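Local coordinates for protein glutathione S-transferase 1 (Ascaris suum, PDB 4Q5F) that conjugates reduced glutathione to a wide range of hydrophobic electrophiles and can also act as a glutathione peroxidase, at residues Ile172-Ala177 and Ala211-Thr216; Leu18-Ile23 and Gly29-Phe34. One frame throughout, in Å; residues are numbered along the deposited sequence.

Interaction 1. Residues Ile172-Ala177 and Ala211-Thr216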
loop_
_atom_site.group_PDB
_atom_site.type_symbol
_atom_site.label_atom_id
_atom_site.label_comp_id
_atom_site.label_asym_id
_atom_site.label_seq_id
_atom_site.Cartn_x
_atom_site.Cartn_y
_atom_site.Cartn_z
ATOM N N ILE B 172 13.040 2.536 0.516
ATOM C CA ILE B 172 13.250 2.254 -0.899
ATOM C C ILE B 172 14.708 1.906 -1.181
ATOM O O ILE B 172 15.002 0.856 -1.751
ATOM C CB ILE B 172 12.813 3.454 -1.777
ATOM C CG1 ILE B 172 11.288 3.554 -1.801
ATOM C CG2 ILE B 172 13.337 3.318 -3.212
ATOM C CD1 ILE B 172 10.754 4.841 -2.401
ATOM N N THR B 173 15.614 2.788 -0.776
ATOM C CA THR B 173 17.031 2.622 -1.077
ATOM C C THR B 173 17.624 1.368 -0.438
ATOM O O THR B 173 18.505 0.731 -1.015
ATOM C CB THR B 173 17.842 3.844 -0.622
ATOM O OG1 THR B 173 17.596 4.096 0.766
ATOM C CG2 THR B 173 17.455 5.066 -1.439
ATOM N N ASP B 174 17.149 1.013 0.751
ATOM C CA ASP B 174 17.637 -0.186 1.423
ATOM C C ASP B 174 17.212 -1.429 0.654
ATOM O O ASP B 174 18.008 -2.345 0.447
ATOM C CB ASP B 174 17.113 -0.264 2.857
ATOM C CG ASP B 174 17.660 -1.462 3.611
ATOM O OD1 ASP B 174 18.850 -1.433 3.993
ATOM O OD2 ASP B 174 16.900 -2.429 3.826
ATOM N N SER B 175 15.951 -1.451 0.231
ATOM C CA SER B 175 15.404 -2.590 -0.495
ATOM C C SER B 175 16.084 -2.743 -1.853
ATOM O O SER B 175 16.482 -3.844 -2.232
ATOM C CB SER B 175 13.895 -2.432 -0.680
ATOM O OG SER B 175 13.265 -2.106 0.544
ATOM N N LEU B 176 16.208 -1.636 -2.580
ATOM C CA LEU B 176 16.883 -1.640 -3.874
ATOM C C LEU B 176 18.319 -2.127 -3.725
ATOM O O LEU B 176 18.801 -2.919 -4.534
ATOM C CB LEU B 176 16.878 -0.239 -4.489
ATOM C CG LEU B 176 15.535 0.325 -4.955
ATOM C CD1 LEU B 176 15.726 1.721 -5.530
ATOM C CD2 LEU B 176 14.876 -0.587 -5.977
ATOM N N ALA B 177 18.994 -1.646 -2.685
ATOM C CA ALA B 177 20.371 -2.038 -2.411
ATOM C C ALA B 177 20.476 -3.546 -2.220
ATOM O O ALA B 177 21.401 -4.181 -2.724
ATOM C CB ALA B 177 20.883 -1.315 -1.177
ATOM N N ALA B 211 26.521 -0.480 9.323
ATOM C CA ALA B 211 27.795 -1.067 9.728
ATOM C C ALA B 211 27.628 -2.046 10.893
ATOM O O ALA B 211 28.329 -3.056 10.968
ATOM C CB ALA B 211 28.788 0.033 10.098
ATOM N N GLU B 212 26.687 -1.750 11.788
ATOM C CA GLU B 212 26.539 -2.488 13.042
ATOM C C GLU B 212 25.454 -3.557 12.971
ATOM O O GLU B 212 25.509 -4.548 13.699
ATOM C CB GLU B 212 26.199 -1.529 14.190
ATOM C CG GLU B 212 27.078 -0.291 14.265
ATOM C CD GLU B 212 26.592 0.718 15.289
ATOM O OE1 GLU B 212 25.534 0.480 15.911
ATOM O OE2 GLU B 212 27.269 1.754 15.471
ATOM N N ARG B 213 24.462 -3.349 12.108
ATOM C CA ARG B 213 23.302 -4.233 12.064
ATOM C C ARG B 213 23.722 -5.659 11.711
ATOM O O ARG B 213 24.746 -5.859 11.057
ATOM C CB ARG B 213 22.269 -3.724 11.058
ATOM C CG ARG B 213 22.749 -3.710 9.620
ATOM C CD ARG B 213 21.637 -3.258 8.683
ATOM N NE ARG B 213 22.049 -3.282 7.283
ATOM C CZ ARG B 213 21.265 -2.941 6.264
ATOM N NH1 ARG B 213 20.017 -2.546 6.479
ATOM N NH2 ARG B 213 21.732 -2.994 5.026
ATOM N N PRO B 214 22.931 -6.657 12.140
ATOM C CA PRO B 214 23.292 -8.054 11.877
ATOM C C PRO B 214 23.343 -8.381 10.391
ATOM O O PRO B 214 22.467 -7.963 9.634
ATOM C CB PRO B 214 22.161 -8.845 12.544
ATOM C CG PRO B 214 21.556 -7.911 13.527
ATOM C CD PRO B 214 21.686 -6.553 12.921
ATOM N N LYS B 215 24.366 -9.128 9.989
ATOM C CA LYS B 215 24.473 -9.609 8.619
ATOM C C LYS B 215 23.503 -10.768 8.423
ATOM O O LYS B 215 23.648 -11.820 9.044
ATOM C CB LYS B 215 25.901 -10.062 8.326
ATOM C CG LYS B 215 26.951 -8.974 8.522
ATOM N N THR B 216 22.509 -10.558 7.567
ATOM C CA THR B 216 21.491 -11.562 7.289
ATOM C C THR B 216 21.379 -11.727 5.777
ATOM O O THR B 216 21.809 -10.849 5.028
ATOM C CB THR B 216 20.133 -11.148 7.885
ATOM O OG1 THR B 216 19.711 -9.905 7.310
ATOM C CG2 THR B 216 20.242 -10.993 9.393
HETATM O O HOH W 1 20.483 -2.933 2.267
#

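Interaction 2. Residues Leu18-Ile23 and Gly29-Phe34. With GSH (glutathione), chain E.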
loop_
_atom_site.group_PDB
_atom_site.type_symbol
_atom_site.label_atom_id
_atom_site.label_comp_id
_atom_site.label_asym_id
_atom_site.label_seq_id
_atom_site.Cartn_x
_atom_site.Cartn_y
_atom_site.Cartn_z
ATOM N N LEU B 18 9.469 -2.950 18.314
ATOM C CA LEU B 18 9.268 -3.494 16.978
ATOM C C LEU B 18 9.489 -4.999 17.001
ATOM O O LEU B 18 10.552 -5.467 17.407
ATOM C CB LEU B 18 10.241 -2.846 15.991
ATOM C CG LEU B 18 10.169 -3.338 14.541
ATOM C CD1 LEU B 18 8.906 -2.834 13.860
ATOM C CD2 LEU B 18 11.409 -2.915 13.770
ATOM N N THR B 19 8.481 -5.748 16.562
ATOM C CA THR B 19 8.555 -7.205 16.525
ATOM C C THR B 19 8.617 -7.704 15.085
ATOM O O THR B 19 7.673 -7.532 14.316
ATOM C CB THR B 19 7.347 -7.846 17.236
ATOM O OG1 THR B 19 7.305 -7.406 18.598
ATOM C CG2 THR B 19 7.436 -9.367 17.208
ATOM N N TYR B 20 9.740 -8.322 14.734
ATOM C CA TYR B 20 9.939 -8.880 13.402
ATOM C C TYR B 20 10.918 -10.042 13.501
ATOM O O TYR B 20 11.482 -10.294 14.564
ATOM C CB TYR B 20 10.468 -7.809 12.441
ATOM C CG TYR B 20 10.407 -8.212 10.984
ATOM C CD1 TYR B 20 9.189 -8.400 10.346
ATOM C CD2 TYR B 20 11.569 -8.410 10.247
ATOM C CE1 TYR B 20 9.127 -8.773 9.017
ATOM C CE2 TYR B 20 11.515 -8.780 8.917
ATOM C CZ TYR B 20 10.293 -8.961 8.309
ATOM O OH TYR B 20 10.232 -9.330 6.986
ATOM N N PHE B 21 11.110 -10.761 12.400
ATOM C CA PHE B 21 12.054 -11.870 12.373
ATOM C C PHE B 21 13.488 -11.353 12.287
ATOM O O PHE B 21 13.713 -10.147 12.164
ATOM C CB PHE B 21 11.739 -12.803 11.205
ATOM C CG PHE B 21 10.321 -13.303 11.202
ATOM C CD1 PHE B 21 9.882 -14.180 12.179
ATOM C CD2 PHE B 21 9.425 -12.893 10.226
ATOM C CE1 PHE B 21 8.581 -14.641 12.181
ATOM C CE2 PHE B 21 8.122 -13.351 10.226
ATOM C CZ PHE B 21 7.699 -14.225 11.206
ATOM N N ASP B 22 14.450 -12.269 12.357
ATOM C CA ASP B 22 15.867 -11.914 12.393
ATOM C C ASP B 22 16.289 -11.134 11.157
ATOM O O ASP B 22 17.120 -10.228 11.231
ATOM C CB ASP B 22 16.719 -13.180 12.504
ATOM C CG ASP B 22 16.538 -13.892 13.828
ATOM O OD1 ASP B 22 16.381 -13.204 14.860
ATOM O OD2 ASP B 22 16.552 -15.140 13.837
ATOM N N ILE B 23 15.707 -11.497 10.020
ATOM C CA ILE B 23 16.047 -10.890 8.739
ATOM C C ILE B 23 15.713 -9.402 8.684
ATOM O O ILE B 23 15.011 -8.877 9.547
ATOM C CB ILE B 23 15.302 -11.592 7.592
ATOM C CG1 ILE B 23 13.815 -11.726 7.931
ATOM C CG2 ILE B 23 15.904 -12.961 7.337
ATOM C CD1 ILE B 23 12.921 -11.893 6.728
ATOM N N GLY B 29 12.714 -1.565 7.384
ATOM C CA GLY B 29 12.213 -0.238 7.083
ATOM C C GLY B 29 12.000 0.571 8.347
ATOM O O GLY B 29 12.479 1.698 8.461
ATOM N N ALA B 30 11.292 -0.017 9.307
ATOM C CA ALA B 30 11.043 0.631 10.590
ATOM C C ALA B 30 12.347 0.912 11.333
ATOM O O ALA B 30 12.543 2.008 11.857
ATOM C CB ALA B 30 10.128 -0.232 11.442
ATOM N N ARG B 31 13.231 -0.082 11.380
ATOM C CA ARG B 31 14.522 0.060 12.050
ATOM C C ARG B 31 15.285 1.257 11.501
ATOM O O ARG B 31 15.799 2.078 12.260
ATOM C CB ARG B 31 15.366 -1.201 11.865
ATOM C CG ARG B 31 14.779 -2.455 12.489
ATOM C CD ARG B 31 15.621 -3.673 12.156
ATOM N NE ARG B 31 15.043 -4.905 12.691
ATOM C CZ ARG B 31 14.857 -6.030 12.002
ATOM N NH1 ARG B 31 15.201 -6.119 10.722
ATOM N NH2 ARG B 31 14.322 -7.083 12.602
ATOM N N LEU B 32 15.354 1.344 10.177
ATOM C CA LEU B 32 16.044 2.436 9.504
ATOM C C LEU B 32 15.454 3.788 9.895
ATOM O O LEU B 32 16.177 4.768 10.066
ATOM C CB LEU B 32 15.954 2.258 7.989
ATOM C CG LEU B 32 16.842 1.163 7.403
ATOM C CD1 LEU B 32 16.361 0.766 6.019
ATOM C CD2 LEU B 32 18.286 1.634 7.347
ATOM N N ILE B 33 14.136 3.831 10.039
ATOM C CA ILE B 33 13.450 5.072 10.375
ATOM C C ILE B 33 13.755 5.489 11.816
ATOM O O ILE B 33 13.903 6.676 12.102
ATOM C CB ILE B 33 11.927 4.949 10.147
ATOM C CG1 ILE B 33 11.640 4.726 8.660
ATOM C CG2 ILE B 33 11.201 6.210 10.604
ATOM C CD1 ILE B 33 10.247 4.211 8.360
ATOM N N PHE B 34 13.848 4.516 12.720
ATOM C CA PHE B 34 14.240 4.805 14.096
ATOM C C PHE B 34 15.653 5.374 14.145
ATOM O O PHE B 34 15.892 6.421 14.747
ATOM C CB PHE B 34 14.199 3.544 14.963
ATOM C CG PHE B 34 12.819 3.132 15.380
ATOM C CD1 PHE B 34 12.026 3.977 16.138
ATOM C CD2 PHE B 34 12.327 1.883 15.042
ATOM C CE1 PHE B 34 10.759 3.594 16.532
ATOM C CE2 PHE B 34 11.062 1.492 15.434
ATOM C CZ PHE B 34 10.276 2.348 16.180
HETATM N N1 GSH E . 1.315 -6.710 4.019
HETATM C CA1 GSH E . 2.093 -7.087 5.144
HETATM C C1 GSH E . 2.979 -5.932 5.553
HETATM O O11 GSH E . 3.328 -5.793 6.754
HETATM O O12 GSH E . 3.371 -5.103 4.692
HETATM C CB1 GSH E . 2.950 -8.290 4.788
HETATM C CG1 GSH E . 3.618 -8.846 6.053
HETATM C CD1 GSH E . 4.246 -10.224 5.796
HETATM O OE1 GSH E . 4.035 -10.799 4.750
HETATM N N2 GSH E . 5.085 -10.821 6.809
HETATM C CA2 GSH E . 5.693 -12.105 6.630
HETATM C C2 GSH E . 5.234 -13.033 7.745
HETATM O O2 GSH E . 4.798 -12.565 8.784
HETATM C CB2 GSH E . 7.191 -11.988 6.712
HETATM S SG2 GSH E . 7.780 -10.888 5.465
HETATM N N3 GSH E . 5.336 -14.465 7.575
HETATM C CA3 GSH E . 4.909 -15.361 8.619
HETATM C C3 GSH E . 3.462 -15.788 8.379
HETATM O O31 GSH E . 2.768 -15.195 7.515
HETATM O O32 GSH E . 2.972 -16.733 9.049
#

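Interaction 1. Residues Ile172-Ala177 and Ala211-Thr216
Asp174 and Arg213 make the whole of this contact, as a salt bridge between a helix and the tail that follows another helix. NH1 of Arg213 gives a fairly straight hydrogen bond to OD1 of Asp174, 3.0 Å long with an angle of 160° at the hydrogen. OD1 is met on its syn side, somewhat out of the carboxylate plane. The oxygen lies at the edge of the guanidinium group, near its plane. The two flat groups are steeply turned against each other, 68° apart. NH2 of Arg213 adds a weak second bond to OD1 of Asp174, at 3.4 Å.

Both residues belong to the all-helical C-terminal domain of the glutathione transferase fold. Asp174 sits within helix 167-182. Arg213 is the first residue to leave helical geometry after helix 204-212. Its chain runs extended from CG to NE, which carries the guanidinium group over to the neighbouring helix.

A water joins the two residues as well. It donates to OD1 of Asp174 at 2.8 Å and to the backbone O of Asp174 at 3.1 Å. It accepts from NH2 of Arg213 at 3.0 Å. The arginine charge has a second partner, since NH1 of Arg213 also forms a salt bridge with Glu28 of helix 27-37.

Interaction 2. Residues Leu18-Ile23 and Gly29-Phe34
Arg31 reaches from its helix across the side chain of Leu18 to the backbone carbonyls of Phe21 and Ile23. Strand 16-21 and helix 27-37 open the beta-alpha-beta unit of the thioredoxin-like N-terminal domain. The axes of the two short segments are 10.1 Å apart at closest approach, and their directions differ by 136°.

Leu18 points toward the helix. Its CG stands anti to the backbone N (chi1 179°), and both methyl groups meet the helix. CD1 of Leu18 packs on CB of Ala30 at 3.8 Å. CD2 of Leu18 touches the same CB and lies 3.6 Å from CG of Arg31. The leucine and arginine side chains cross at about a right angle.

Beyond Leu18 the extended arginine chain brings its guanidinium edge to two carbonyls. NH2 of Arg31 makes a hydrogen bond to O of Phe21 at 3.2 Å and lies nearly in line with that C=O. NH1 of Arg31 makes a hydrogen bond to O of Ile23 at 3.0 Å, from a position tilted from the carbonyl plane. Both oxygens are close to the guanidinium plane, so the pair of bonds fixes the rotation of the group. Asp43 forms a salt bridge with NE of Arg31, and Glu28 forms one with NH1.

The Tyr20 ring stands 68° from the guanidinium plane. NH2 of Arg31 lies at the ring edge, 3.9 Å from CD2 of Tyr20. The hydroxyl at the other end of this ring is hydrogen-bonded to the backbone N of Leu26. Tyr20 and Phe21 form part of the glutathione pocket. The Phe21 ring turns its edge to the ligand, with CE2 of Phe21 3.7 Å from O2 of glutathione. OH of Tyr20 is 3.3 Å from the glutathione sulfur SG2.

How the interactions relate
From the N terminus, interaction 2 comes first. It closes a short loop of five residues between strand 16-21 and helix 27-37, within the N-terminal domain. Interaction 1 comes much later and closes a mainly helical loop of 33 residues in the C-terminal domain. The two loops follow one another in series and neither nest nor cross. In space they touch across the domain boundary. CB of Asp174 packs on CD1 of Leu32 at 3.4 Å, and CG2 of Thr216 lies 3.7 Å from O of Asp22. Glu28 joins them further, pairing with an arginine of each contact. Helix 27-37 thus links segment 18-23, which holds Tyr20 and Phe21 of the glutathione pocket, to helix 167-182 and the C-terminal tail.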